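Mucin-like protocadherin (Homo sapiens, PDB 6OAE) probably mediates calcium-dependent adhesion between neighbouring microvilli by pairing with CDHR2, this chain being its first two extracellular cadherin repeats. Local coordinates at residues A[23-28]-A[52-57]; A[35-40]-A[73-78]; A[69-74]-A[83-88]. All blocks are in the same frame, centred on the assembly; numbering follows the deposited sequence.

Contact 1: residues A[23-28]-A[52-57]; sequences EPLVDI and NQLFLN
Pro24 lies alongside the ring of Phe55, pointing the same way, with its CB over one face of that ring. CB stands 4.3 Å from the ring centroid and 25° off the normal, a CH-pi contact, while CD packs against CE2. The pyrrolidine also touches Gln53, whose NE2 passes by Pro24 CG and bonds to Asp27 OD1 at 2.8 Å. That N-H stays in the amide plane of Gln53 but reaches the carboxylate from 39° above its plane, the two flat groups being turned 57° against each other. With CG anti to the carbonyl carbon in both Asp27 and Gln53, the two side chains run side by side.

The other face is apolar. Val26 CG1 meets Leu54 CB at 4.0 Å, Leu25 CD1 reaches Leu54 CD2 at 4.1 Å, and Ile28 CD1 lies close to the Leu54 backbone. The backbone sets these positions: Leu54 N bonds to Val26 O at 3.0 Å, Leu25 N to Leu54 O at 2.8 Å, and Ile28 N to Asn52 O at 2.7 Å. Beyond Leu25 the chains part, and a water accepts from Leu56 N and lies 2.8 Å from Glu23 O, bridging the two chains.

Further out, Arg48 of strand 47-50 makes a cation-pi contact with Phe55, and Phe47 and Ile49 pack against Leu54, as do Ala70 and Val86 from the facing sheet. Val26 and Asp27 thus lie in the short outer strand of a three-stranded antiparallel sheet, the face of Asp27, Gln53 and Phe55 outward and its leucines, valine and isoleucine turned into the core, as expected of one layer of the Greek-key beta sandwich of a cadherin repeat.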
loop_
_atom_site.group_PDB
_atom_site.type_symbol
_atom_site.label_atom_id
_atom_site.label_comp_id
_atom_site.label_asym_id
_atom_site.label_seq_id
_atom_site.Cartn_x
_atom_site.Cartn_y
_atom_site.Cartn_z
ATOM N N GLU A 23 -18.982 0.130 18.398
ATOM C CA GLU A 23 -19.403 -0.847 19.417
ATOM C C GLU A 23 -18.182 -1.247 20.243
ATOM O O GLU A 23 -17.043 -1.119 19.785
ATOM C CB GLU A 23 -20.042 -2.056 18.740
ATOM C CG GLU A 23 -19.078 -2.838 17.855
ATOM C CD GLU A 23 -19.755 -3.874 16.983
ATOM O OE1 GLU A 23 -20.888 -4.264 17.324
ATOM O OE2 GLU A 23 -19.144 -4.314 15.966
ATOM N N PRO A 24 -18.389 -1.757 21.470
ATOM C CA PRO A 24 -17.273 -2.224 22.294
ATOM C C PRO A 24 -16.485 -3.377 21.661
ATOM O O PRO A 24 -17.070 -4.201 20.976
ATOM C CB PRO A 24 -17.928 -2.680 23.613
ATOM C CG PRO A 24 -19.421 -2.678 23.383
ATOM C CD PRO A 24 -19.692 -1.891 22.131
ATOM N N LEU A 25 -15.168 -3.410 21.891
ATOM C CA LEU A 25 -14.309 -4.578 21.539
ATOM C C LEU A 25 -14.545 -5.672 22.555
ATOM O O LEU A 25 -14.599 -6.852 22.170
ATOM C CB LEU A 25 -12.822 -4.200 21.578
ATOM C CG LEU A 25 -12.363 -3.176 20.560
ATOM C CD1 LEU A 25 -10.904 -2.797 20.818
ATOM C CD2 LEU A 25 -12.562 -3.703 19.145
ATOM N N VAL A 26 -14.655 -5.310 23.823
ATOM C CA VAL A 26 -14.727 -6.346 24.879
ATOM C C VAL A 26 -15.244 -5.755 26.189
ATOM O O VAL A 26 -14.951 -4.594 26.497
ATOM C CB VAL A 26 -13.350 -7.030 25.030
ATOM C CG1 VAL A 26 -12.323 -6.151 25.724
ATOM C CG2 VAL A 26 -13.463 -8.374 25.720
ATOM N N ASP A 27 -15.981 -6.575 26.920
ATOM C CA ASP A 27 -16.396 -6.321 28.320
ATOM C C ASP A 27 -15.203 -6.671 29.222
ATOM O O ASP A 27 -14.567 -7.725 29.024
ATOM C CB ASP A 27 -17.680 -7.080 28.637
ATOM C CG ASP A 27 -18.912 -6.564 27.893
ATOM O OD1 ASP A 27 -18.769 -5.751 26.943
ATOM O OD2 ASP A 27 -20.011 -6.970 28.264
ATOM N N ILE A 28 -14.877 -5.796 30.151
ATOM C CA ILE A 28 -13.810 -6.039 31.151
ATOM C C ILE A 28 -14.530 -6.489 32.415
ATOM O O ILE A 28 -15.377 -5.720 32.920
ATOM C CB ILE A 28 -12.942 -4.796 31.370
ATOM C CG1 ILE A 28 -12.383 -4.261 30.042
ATOM C CG2 ILE A 28 -11.828 -5.080 32.388
ATOM C CD1 ILE A 28 -11.910 -2.832 30.110
ATOM N N ASN A 52 -16.821 -0.138 31.922
ATOM C CA ASN A 52 -16.031 -1.402 31.987
ATOM C C ASN A 52 -16.049 -2.101 30.621
ATOM O O ASN A 52 -16.049 -3.355 30.574
ATOM C CB ASN A 52 -16.521 -2.288 33.148
ATOM C CG ASN A 52 -16.168 -1.689 34.491
ATOM O OD1 ASN A 52 -15.344 -0.776 34.578
ATOM N ND2 ASN A 52 -16.780 -2.201 35.541
ATOM N N GLN A 53 -16.060 -1.316 29.537
ATOM C CA GLN A 53 -15.934 -1.842 28.153
ATOM C C GLN A 53 -14.793 -1.094 27.486
ATOM O O GLN A 53 -14.635 0.114 27.772
ATOM C CB GLN A 53 -17.238 -1.670 27.375
ATOM C CG GLN A 53 -18.418 -2.441 27.964
ATOM C CD GLN A 53 -19.677 -2.263 27.150
ATOM O OE1 GLN A 53 -20.122 -1.158 26.907
ATOM N NE2 GLN A 53 -20.271 -3.353 26.724
ATOM N N LEU A 54 -14.029 -1.786 26.639
ATOM C CA LEU A 54 -12.933 -1.198 25.858
ATOM C C LEU A 54 -13.480 -0.851 24.477
ATOM O O LEU A 54 -14.089 -1.725 23.825
ATOM C CB LEU A 54 -11.764 -2.164 25.737
ATOM C CG LEU A 54 -10.562 -1.645 24.954
ATOM C CD1 LEU A 54 -9.924 -0.461 25.644
ATOM C CD2 LEU A 54 -9.554 -2.760 24.726
ATOM N N PHE A 55 -13.255 0.376 24.070
ATOM C CA PHE A 55 -13.660 0.905 22.752
ATOM C C PHE A 55 -12.436 1.401 21.989
ATOM O O PHE A 55 -11.457 1.826 22.641
ATOM C CB PHE A 55 -14.619 2.078 22.935
ATOM C CG PHE A 55 -15.954 1.760 23.541
ATOM C CD1 PHE A 55 -16.147 1.820 24.917
ATOM C CD2 PHE A 55 -17.044 1.467 22.728
ATOM C CE1 PHE A 55 -17.390 1.547 25.467
ATOM C CE2 PHE A 55 -18.287 1.188 23.285
ATOM C CZ PHE A 55 -18.460 1.242 24.649
ATOM N N LEU A 56 -12.523 1.341 20.658
ATOM C CA LEU A 56 -11.668 2.076 19.694
ATOM C C LEU A 56 -12.328 3.427 19.458
ATOM O O LEU A 56 -13.520 3.398 19.148
ATOM C CB LEU A 56 -11.613 1.324 18.357
ATOM C CG LEU A 56 -10.424 0.427 18.081
ATOM C CD1 LEU A 56 -10.582 -0.225 16.719
ATOM C CD2 LEU A 56 -9.120 1.208 18.147
ATOM N N ASN A 57 -11.611 4.556 19.575
ATOM C CA ASN A 57 -12.187 5.911 19.327
ATOM C C ASN A 57 -11.907 6.353 17.891
ATOM O O ASN A 57 -12.502 7.370 17.470
ATOM C CB ASN A 57 -11.626 6.990 20.256
ATOM C CG ASN A 57 -12.154 6.876 21.653
ATOM O OD1 ASN A 57 -13.210 6.279 21.876
ATOM N ND2 ASN A 57 -11.433 7.444 22.598
HETATM O O HOH W 1 -14.951 0.723 19.653
#

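Contact 2: residues A[35-40]-A[73-78]; sequences EVTLGA and LCQSGG
Val36 and Cys74 make the buried face of this antiparallel pairing: at their non-hydrogen-bonded position the CA atoms are 4.5 Å apart, and Val36 CG2 lies 3.7 Å from Cys74 SG. Putting CG2 anti to the backbone N (CG1 at chi1 65°) turns that methyl to the sulfur, which is itself tied to Cys6 by a disulfide. Two hydrogen-bonded pairs flank this one. Glu35 and Gln75 exchange both backbone bonds, and so do Thr37 and Leu73, where Leu73 N meets Thr37 O at 2.8 Å with an N-H...O angle of 173°.

Packing is also tight at Leu73, on the other face, which lays CD1 3.5 Å from Gly39 CA; a CB on Gly39 would fall tightly against Leu73 CG. The rest of that face, with Glu35, Thr37 and Gln75, is looser and more exposed. Thr37 OG1 and Gln75 NE2 come no nearer than 4.2 Å, and the Glu35 side chain leads away.

Strand 35-38 is the edge of its four-stranded sheet, beside 67-76, which hydrogen-bonds on its other flank to 79-91. Val36 and Leu38 point into the sandwich, against Ile49 of strand 47-50, while Ile28 and Val30 also touch Val36.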
loop_
_atom_site.group_PDB
_atom_site.type_symbol
_atom_site.label_atom_id
_atom_site.label_comp_id
_atom_site.label_asym_id
_atom_site.label_seq_id
_atom_site.Cartn_x
_atom_site.Cartn_y
_atom_site.Cartn_z
ATOM N N GLU A 35 -11.234 -0.750 39.973
ATOM C CA GLU A 35 -11.561 0.116 38.807
ATOM C C GLU A 35 -10.519 -0.149 37.721
ATOM O O GLU A 35 -9.335 -0.348 38.072
ATOM C CB GLU A 35 -11.571 1.599 39.187
ATOM C CG GLU A 35 -12.831 2.026 39.918
ATOM C CD GLU A 35 -12.844 3.461 40.421
ATOM O OE1 GLU A 35 -13.652 3.752 41.325
ATOM O OE2 GLU A 35 -12.053 4.287 39.917
ATOM N N VAL A 36 -10.931 -0.144 36.454
ATOM C CA VAL A 36 -9.991 -0.358 35.312
ATOM C C VAL A 36 -9.881 0.955 34.536
ATOM O O VAL A 36 -10.915 1.567 34.270
ATOM C CB VAL A 36 -10.396 -1.546 34.417
ATOM C CG1 VAL A 36 -11.733 -1.330 33.703
ATOM C CG2 VAL A 36 -9.287 -1.891 33.425
ATOM N N THR A 37 -8.657 1.345 34.208
ATOM C CA THR A 37 -8.307 2.556 33.445
ATOM C C THR A 37 -7.226 2.182 32.441
ATOM O O THR A 37 -6.587 1.124 32.642
ATOM C CB THR A 37 -7.833 3.666 34.392
ATOM O OG1 THR A 37 -6.645 3.203 35.028
ATOM C CG2 THR A 37 -8.870 4.039 35.429
ATOM N N LEU A 38 -7.028 2.999 31.408
ATOM C CA LEU A 38 -5.943 2.794 30.417
ATOM C C LEU A 38 -4.634 3.226 31.070
ATOM O O LEU A 38 -4.640 4.289 31.717
ATOM C CB LEU A 38 -6.208 3.595 29.131
ATOM C CG LEU A 38 -7.304 3.036 28.227
ATOM C CD1 LEU A 38 -7.582 3.981 27.060
ATOM C CD2 LEU A 38 -6.930 1.654 27.698
ATOM N N GLY A 39 -3.586 2.413 30.923
ATOM C CA GLY A 39 -2.210 2.735 31.338
ATOM C C GLY A 39 -1.452 3.454 30.237
ATOM O O GLY A 39 -1.953 3.514 29.078
ATOM N N ALA A 40 -0.273 3.976 30.571
ATOM C CA ALA A 40 0.554 4.833 29.692
ATOM C C ALA A 40 1.285 4.019 28.620
ATOM O O ALA A 40 1.849 4.663 27.734
ATOM C CB ALA A 40 1.524 5.644 30.514
ATOM N N LEU A 73 -5.245 -1.260 33.428
ATOM C CA LEU A 73 -4.726 -1.194 34.812
ATOM C C LEU A 73 -5.907 -1.430 35.733
ATOM O O LEU A 73 -6.840 -0.614 35.700
ATOM C CB LEU A 73 -4.091 0.176 35.077
ATOM C CG LEU A 73 -2.872 0.550 34.240
ATOM C CD1 LEU A 73 -2.317 1.897 34.689
ATOM C CD2 LEU A 73 -1.777 -0.503 34.307
ATOM N N CYS A 74 -5.874 -2.508 36.520
ATOM C CA CYS A 74 -6.960 -2.865 37.464
ATOM C C CYS A 74 -6.533 -2.505 38.884
ATOM O O CYS A 74 -5.771 -3.272 39.481
ATOM C CB CYS A 74 -7.327 -4.322 37.302
ATOM S SG CYS A 74 -8.314 -4.559 35.808
ATOM N N GLN A 75 -7.025 -1.370 39.376
ATOM C CA GLN A 75 -6.591 -0.739 40.648
ATOM C C GLN A 75 -7.691 -0.876 41.704
ATOM O O GLN A 75 -8.870 -0.990 41.318
ATOM C CB GLN A 75 -6.248 0.727 40.390
ATOM C CG GLN A 75 -5.212 0.932 39.286
ATOM C CD GLN A 75 -4.811 2.378 39.118
ATOM O OE1 GLN A 75 -5.281 3.260 39.832
ATOM N NE2 GLN A 75 -3.932 2.634 38.164
ATOM N N SER A 76 -7.295 -0.881 42.985
ATOM C CA SER A 76 -8.180 -0.867 44.183
ATOM C C SER A 76 -7.674 0.223 45.125
ATOM O O SER A 76 -6.566 0.053 45.672
ATOM C CB SER A 76 -8.218 -2.202 44.876
ATOM O OG SER A 76 -9.061 -2.153 46.020
ATOM N N GLY A 77 -8.443 1.304 45.289
ATOM C CA GLY A 77 -8.022 2.504 46.038
ATOM C C GLY A 77 -6.800 3.174 45.417
ATOM O O GLY A 77 -6.052 3.821 46.170
ATOM N N GLY A 78 -6.593 3.032 44.100
ATOM C CA GLY A 78 -5.489 3.673 43.355
ATOM C C GLY A 78 -4.199 2.857 43.329
ATOM O O GLY A 78 -3.221 3.360 42.722
#

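Contact 3: residues A[69-74]-A[83-88]; sequences EAQLLC and QLRVFV
Leu72 and Leu84 form the apolar centre, their CB atoms 3.9 Å apart at a hydrogen-bonded pair. Ala70 and Val86 repeat the arrangement two residues on, with CB-CB 4.2 Å, and Leu72 CD1 reaches diagonally to Val86 CG2. Each pair exchanges two backbone bonds, four in all, the straightest being Ala70 N to Val86 O at 170°; the strand axes approach to 4.7 Å.

On the opposite face a polar network runs across the strands. Its hub is Gln83 OE1, which accepts three N-H groups. Gln71 NE2 comes at 3.0 Å, in its own amide plane but 43° above the carbonyl plane of Gln83. Arg85 grips the same oxygen side-on, with NE on a lone pair and NH2, at 2.8 Å, above the carbonyl plane. The Arg85 chain, bent at chi2 (-51°), carries the guanidinium over the groove between the strands, where NH1 forms a salt bridge with Glu69 OE1 at 3.1 Å. That carboxylate oxygen, met from above its plane, also sits at the edge of the Phe87 ring, 3.2 Å from CE1, with the carboxylate and ring planes perpendicular. Such an edge approach would probably be mildly favourable, since ring hydrogens carry partial positive charge. A leucine in place of Arg85 would probably leave Glu69 without its cationic mate and Gln83 OE1 with Gln71 alone of these three donors.

Outside the pair, Gln71 OE1 accepts from Leu41 N, which fixes the amide's rotation, while Phe13, Leu38 and Ile49 help to enclose the apolar face. Two long neighbouring strands joined by a tight turn, with one face in the core and the other largely polar, make this the central beta hairpin of the first cadherin repeat's four-stranded sheet.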
loop_
_atom_site.group_PDB
_atom_site.type_symbol
_atom_site.label_atom_id
_atom_site.label_comp_id
_atom_site.label_asym_id
_atom_site.label_seq_id
_atom_site.Cartn_x
_atom_site.Cartn_y
_atom_site.Cartn_z
ATOM N N GLU A 69 -2.231 -1.117 20.961
ATOM C CA GLU A 69 -2.129 -1.801 22.262
ATOM C C GLU A 69 -2.888 -0.993 23.311
ATOM O O GLU A 69 -2.723 0.219 23.362
ATOM C CB GLU A 69 -0.641 -1.972 22.602
ATOM C CG GLU A 69 -0.375 -2.420 24.025
ATOM C CD GLU A 69 1.027 -2.963 24.252
ATOM O OE1 GLU A 69 1.167 -3.919 25.048
ATOM O OE2 GLU A 69 1.973 -2.435 23.627
ATOM N N ALA A 70 -3.685 -1.669 24.123
ATOM C CA ALA A 70 -4.365 -1.095 25.292
ATOM C C ALA A 70 -3.784 -1.780 26.519
ATOM O O ALA A 70 -3.775 -3.035 26.540
ATOM C CB ALA A 70 -5.849 -1.295 25.213
ATOM N N GLN A 71 -3.308 -0.984 27.477
ATOM C CA GLN A 71 -2.850 -1.483 28.805
ATOM C C GLN A 71 -3.999 -1.226 29.761
ATOM O O GLN A 71 -4.323 -0.049 29.969
ATOM C CB GLN A 71 -1.555 -0.786 29.215
ATOM C CG GLN A 71 -1.063 -1.202 30.598
ATOM C CD GLN A 71 0.134 -0.401 31.042
ATOM O OE1 GLN A 71 0.238 0.797 30.785
ATOM N NE2 GLN A 71 1.052 -1.069 31.721
ATOM N N LEU A 72 -4.617 -2.275 30.282
ATOM C CA LEU A 72 -5.739 -2.172 31.235
ATOM C C LEU A 72 -5.131 -2.310 32.620
ATOM O O LEU A 72 -4.562 -3.381 32.882
ATOM C CB LEU A 72 -6.785 -3.262 30.994
ATOM C CG LEU A 72 -7.232 -3.477 29.549
ATOM C CD1 LEU A 72 -8.522 -4.263 29.515
ATOM C CD2 LEU A 72 -7.381 -2.168 28.806
ATOM N N LEU A 73 -5.245 -1.260 33.428
ATOM C CA LEU A 73 -4.726 -1.194 34.812
ATOM C C LEU A 73 -5.907 -1.430 35.733
ATOM O O LEU A 73 -6.840 -0.614 35.700
ATOM C CB LEU A 73 -4.091 0.176 35.077
ATOM C CG LEU A 73 -2.872 0.550 34.240
ATOM C CD1 LEU A 73 -2.317 1.897 34.689
ATOM C CD2 LEU A 73 -1.777 -0.503 34.307
ATOM N N CYS A 74 -5.874 -2.508 36.520
ATOM C CA CYS A 74 -6.960 -2.865 37.464
ATOM C C CYS A 74 -6.533 -2.505 38.884
ATOM O O CYS A 74 -5.771 -3.272 39.481
ATOM C CB CYS A 74 -7.327 -4.322 37.302
ATOM S SG CYS A 74 -8.314 -4.559 35.808
ATOM N N GLN A 83 -2.758 -6.185 35.692
ATOM C CA GLN A 83 -2.847 -5.481 34.395
ATOM C C GLN A 83 -3.036 -6.510 33.283
ATOM O O GLN A 83 -2.506 -7.643 33.394
ATOM C CB GLN A 83 -1.641 -4.585 34.162
ATOM C CG GLN A 83 -0.368 -5.322 33.803
ATOM C CD GLN A 83 0.710 -4.325 33.502
ATOM O OE1 GLN A 83 0.943 -3.968 32.351
ATOM N NE2 GLN A 83 1.362 -3.848 34.548
ATOM N N LEU A 84 -3.789 -6.104 32.268
ATOM C CA LEU A 84 -4.156 -6.910 31.081
ATOM C C LEU A 84 -3.640 -6.161 29.851
ATOM O O LEU A 84 -3.517 -4.946 29.926
ATOM C CB LEU A 84 -5.680 -7.047 31.054
ATOM C CG LEU A 84 -6.332 -8.176 31.852
ATOM C CD1 LEU A 84 -5.619 -8.514 33.133
ATOM C CD2 LEU A 84 -7.787 -7.846 32.139
ATOM N N ARG A 85 -3.322 -6.867 28.770
ATOM C CA ARG A 85 -3.041 -6.244 27.456
ATOM C C ARG A 85 -4.132 -6.671 26.480
ATOM O O ARG A 85 -4.587 -7.844 26.528
ATOM C CB ARG A 85 -1.664 -6.625 26.898
ATOM C CG ARG A 85 -0.507 -6.310 27.835
ATOM C CD ARG A 85 -0.513 -4.880 28.367
ATOM N NE ARG A 85 0.507 -4.767 29.399
ATOM C CZ ARG A 85 1.798 -4.594 29.148
ATOM N NH1 ARG A 85 2.226 -4.491 27.899
ATOM N NH2 ARG A 85 2.662 -4.513 30.147
ATOM N N VAL A 86 -4.531 -5.742 25.630
ATOM C CA VAL A 86 -5.392 -6.022 24.453
ATOM C C VAL A 86 -4.667 -5.505 23.225
ATOM O O VAL A 86 -4.194 -4.335 23.259
ATOM C CB VAL A 86 -6.778 -5.388 24.564
ATOM C CG1 VAL A 86 -7.539 -5.544 23.242
ATOM C CG2 VAL A 86 -7.554 -5.960 25.735
ATOM N N PHE A 87 -4.589 -6.334 22.186
ATOM C CA PHE A 87 -3.980 -5.981 20.889
ATOM C C PHE A 87 -5.050 -5.895 19.808
ATOM O O PHE A 87 -5.864 -6.819 19.681
ATOM C CB PHE A 87 -2.925 -7.014 20.521
ATOM C CG PHE A 87 -1.641 -6.875 21.303
ATOM C CD1 PHE A 87 -1.510 -5.980 22.356
ATOM C CD2 PHE A 87 -0.551 -7.658 20.996
ATOM C CE1 PHE A 87 -0.313 -5.867 23.044
ATOM C CE2 PHE A 87 0.642 -7.536 21.686
ATOM C CZ PHE A 87 0.757 -6.639 22.703
ATOM N N VAL A 88 -5.020 -4.806 19.054
ATOM C CA VAL A 88 -5.778 -4.697 17.785
ATOM C C VAL A 88 -4.755 -4.802 16.659
ATOM O O VAL A 88 -3.933 -3.886 16.498
ATOM C CB VAL A 88 -6.618 -3.423 17.676
ATOM C CG1 VAL A 88 -7.325 -3.376 16.330
ATOM C CG2 VAL A 88 -7.623 -3.307 18.810
#

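How the contacts relate
All three contacts lie in the first cadherin repeat, contact 1 in one layer of the sandwich and contacts 2 and 3 in the other. Contacts 2 and 3 share Leu73 and Cys74 on strand 67-76, which pairs with 35-38 on one flank and 79-91 on the other; their centres are about 11 Å apart. The centre of contact 1 lies about 11 Å from that of contact 3 and about 15 Å from contact 2's. The layers meet where Ile28 CD1 lies 3.7 Å from Leu72 CD1 and Leu54 CD2 3.7 Å from Val86 CG1. Along the chain, contact 1 closes before contact 3 opens, whereas contacts 1 and 2 interleave, so distant segments are knitted into one core.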